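Long-range contact in exopolygalacturonase (Yersinia enterocolitica, PDB 2UVF), which probably hydrolyses pectic polygalacturonate from its chain ends, as a family 28 glycoside hydrolase built on a parallel beta-helix: residues L465-T470 with A517-F522. Sequence-based numbering, arbitrary orientation.
Sequences LRAKST and AQFYDF
The methyl of Ala467 fills the notch between the face of Phe519 and the rim atoms CE2 and CZ of Phe522: it sits over the middle of one face of the Phe519 ring, a CH-pi contact with CB 4.0 Å from the ring centroid and 12° off its normal, while also meeting CE2 of Phe522 at 3.8 Å. With CG anti to the carbonyl carbon (chi1 -62°), the Phe519 ring rises toward strand 466-470 until CZ reaches its backbone, 3.5 Å from Lys468 C, which lies at the ring edge. Ser469 CB closes on the same CZ at 3.6 Å. On the other flank of Ala467, the Leu465 side chain slants across Phe522, CD2 lying 4.1 Å from Phe522 CD2. Beyond Phe519, Ala517 CB fits against Ser469 OG (3.3 Å) and the carbonyl oxygen of Thr470; the Ser469 hydroxyl is hydrogen-bonded to Thr444 OG1. Lys468 turns its side chain to the outer side of its strand, where it touches the bound galacturonic acid. Strands 466-470 and 518-522, their axes 8.3 Å apart at closest and their directions 142° apart, roughly antiparallel, face each other across the buried interior of the right-handed parallel beta-helix. Strands 438-441 and 493-500 flank segment 465-470, and Met497 of the latter packs on both phenylalanines, with strand 476-490 beside segment 517-522.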
loop_
_atom_site.group_PDB
_atom_site.type_symbol
_atom_site.label_atom_id
_atom_site.label_comp_id
_atom_site.label_asym_id
_atom_site.label_seq_id
_atom_site.Cartn_x
_atom_site.Cartn_y
_atom_site.Cartn_z
ATOM N N LEU A 465 5.829 10.623 -4.005
ATOM C CA LEU A 465 4.432 10.962 -3.941
ATOM C C LEU A 465 3.963 11.228 -5.356
ATOM O O LEU A 465 4.495 12.107 -6.042
ATOM C CB LEU A 465 4.202 12.169 -3.021
ATOM C CG LEU A 465 2.785 12.720 -2.888
ATOM C CD1 LEU A 465 1.791 11.657 -2.458
ATOM C CD2 LEU A 465 2.768 13.901 -1.903
ATOM N N ARG A 466 2.987 10.441 -5.811
ATOM C CA ARG A 466 2.461 10.536 -7.175
ATOM C C ARG A 466 0.950 10.780 -7.148
ATOM O O ARG A 466 0.194 9.962 -6.647
ATOM C CB ARG A 466 2.810 9.269 -7.988
ATOM C CG ARG A 466 2.152 9.141 -9.394
ATOM C CD ARG A 466 2.584 10.229 -10.389
ATOM N NE ARG A 466 2.650 9.724 -11.767
ATOM C CZ ARG A 466 2.371 10.436 -12.861
ATOM N NH1 ARG A 466 1.969 11.698 -12.762
ATOM N NH2 ARG A 466 2.470 9.875 -14.064
ATOM N N ALA A 467 0.539 11.927 -7.677
ATOM C CA ALA A 467 -0.868 12.350 -7.703
ATOM C C ALA A 467 -1.242 12.580 -9.147
ATOM O O ALA A 467 -0.745 13.510 -9.798
ATOM C CB ALA A 467 -1.126 13.623 -6.839
ATOM N N LYS A 468 -2.095 11.696 -9.651
ATOM C CA LYS A 468 -2.480 11.667 -11.067
ATOM C C LYS A 468 -3.993 11.697 -11.213
ATOM O O LYS A 468 -4.702 11.059 -10.445
ATOM C CB LYS A 468 -1.890 10.429 -11.776
ATOM C CG LYS A 468 -1.420 9.324 -10.819
ATOM C CD LYS A 468 -1.828 7.917 -11.254
ATOM C CE LYS A 468 -0.736 7.154 -11.971
ATOM N NZ LYS A 468 -0.935 5.669 -11.783
ATOM N N SER A 469 -4.482 12.463 -12.187
ATOM C CA SER A 469 -5.902 12.426 -12.562
ATOM C C SER A 469 -6.065 12.917 -13.990
ATOM O O SER A 469 -5.066 13.196 -14.661
ATOM C CB SER A 469 -6.753 13.271 -11.614
ATOM O OG SER A 469 -8.127 12.970 -11.758
ATOM N N THR A 470 -7.315 12.953 -14.465
ATOM C CA THR A 470 -7.703 13.761 -15.641
ATOM C C THR A 470 -8.969 14.547 -15.299
ATOM O O THR A 470 -9.638 14.255 -14.304
ATOM C CB THR A 470 -7.883 12.943 -16.978
ATOM O OG1 THR A 470 -9.042 12.100 -16.911
ATOM C CG2 THR A 470 -6.648 12.091 -17.304
ATOM N N ALA A 517 -11.609 17.522 -12.162
ATOM C CA ALA A 517 -10.674 17.017 -11.157
ATOM C C ALA A 517 -9.689 18.090 -10.722
ATOM O O ALA A 517 -9.344 18.987 -11.502
ATOM C CB ALA A 517 -9.930 15.781 -11.676
ATOM N N GLN A 518 -9.238 17.976 -9.474
ATOM C CA GLN A 518 -8.343 18.957 -8.861
ATOM C C GLN A 518 -7.589 18.383 -7.662
ATOM O O GLN A 518 -8.120 17.575 -6.898
ATOM C CB GLN A 518 -9.121 20.219 -8.453
ATOM C CG GLN A 518 -10.309 19.955 -7.516
ATOM C CD GLN A 518 -11.396 21.038 -7.572
ATOM O OE1 GLN A 518 -11.144 22.207 -7.267
ATOM N NE2 GLN A 518 -12.612 20.639 -7.942
ATOM N N PHE A 519 -6.341 18.814 -7.516
ATOM C CA PHE A 519 -5.534 18.506 -6.346
ATOM C C PHE A 519 -5.289 19.781 -5.550
ATOM O O PHE A 519 -4.891 20.805 -6.104
ATOM C CB PHE A 519 -4.208 17.863 -6.754
ATOM C CG PHE A 519 -4.362 16.554 -7.481
ATOM C CD1 PHE A 519 -4.832 15.420 -6.814
ATOM C CD2 PHE A 519 -4.025 16.452 -8.831
ATOM C CE1 PHE A 519 -4.982 14.208 -7.480
ATOM C CE2 PHE A 519 -4.156 15.249 -9.504
ATOM C CZ PHE A 519 -4.639 14.121 -8.829
ATOM N N TYR A 520 -5.571 19.721 -4.255
ATOM C CA TYR A 520 -5.320 20.848 -3.368
ATOM C C TYR A 520 -5.061 20.414 -1.921
ATOM O O TYR A 520 -5.486 19.330 -1.489
ATOM C CB TYR A 520 -6.425 21.922 -3.479
ATOM C CG TYR A 520 -7.768 21.549 -2.907
ATOM C CD1 TYR A 520 -8.047 21.744 -1.557
ATOM C CD2 TYR A 520 -8.775 21.019 -3.726
ATOM C CE1 TYR A 520 -9.289 21.393 -1.022
ATOM C CE2 TYR A 520 -10.022 20.670 -3.200
ATOM C CZ TYR A 520 -10.268 20.863 -1.853
ATOM O OH TYR A 520 -11.494 20.513 -1.323
ATOM N N ASP A 521 -4.365 21.272 -1.176
ATOM C CA ASP A 521 -4.057 21.008 0.224
ATOM C C ASP A 521 -3.127 19.779 0.325
ATOM O O ASP A 521 -3.480 18.741 0.886
ATOM C CB ASP A 521 -5.353 20.876 1.048
ATOM C CG ASP A 521 -5.105 20.774 2.536
ATOM O OD1 ASP A 521 -4.049 21.254 3.009
ATOM O OD2 ASP A 521 -5.977 20.196 3.236
ATOM N N PHE A 522 -1.948 19.925 -0.278
ATOM C CA PHE A 522 -0.870 18.938 -0.227
ATOM C C PHE A 522 0.280 19.545 0.546
ATOM O O PHE A 522 0.667 20.689 0.318
ATOM C CB PHE A 522 -0.374 18.570 -1.632
ATOM C CG PHE A 522 -1.116 17.420 -2.276
ATOM C CD1 PHE A 522 -2.510 17.403 -2.343
ATOM C CD2 PHE A 522 -0.406 16.354 -2.844
ATOM C CE1 PHE A 522 -3.180 16.342 -2.944
ATOM C CE2 PHE A 522 -1.083 15.286 -3.456
ATOM C CZ PHE A 522 -2.460 15.286 -3.503
#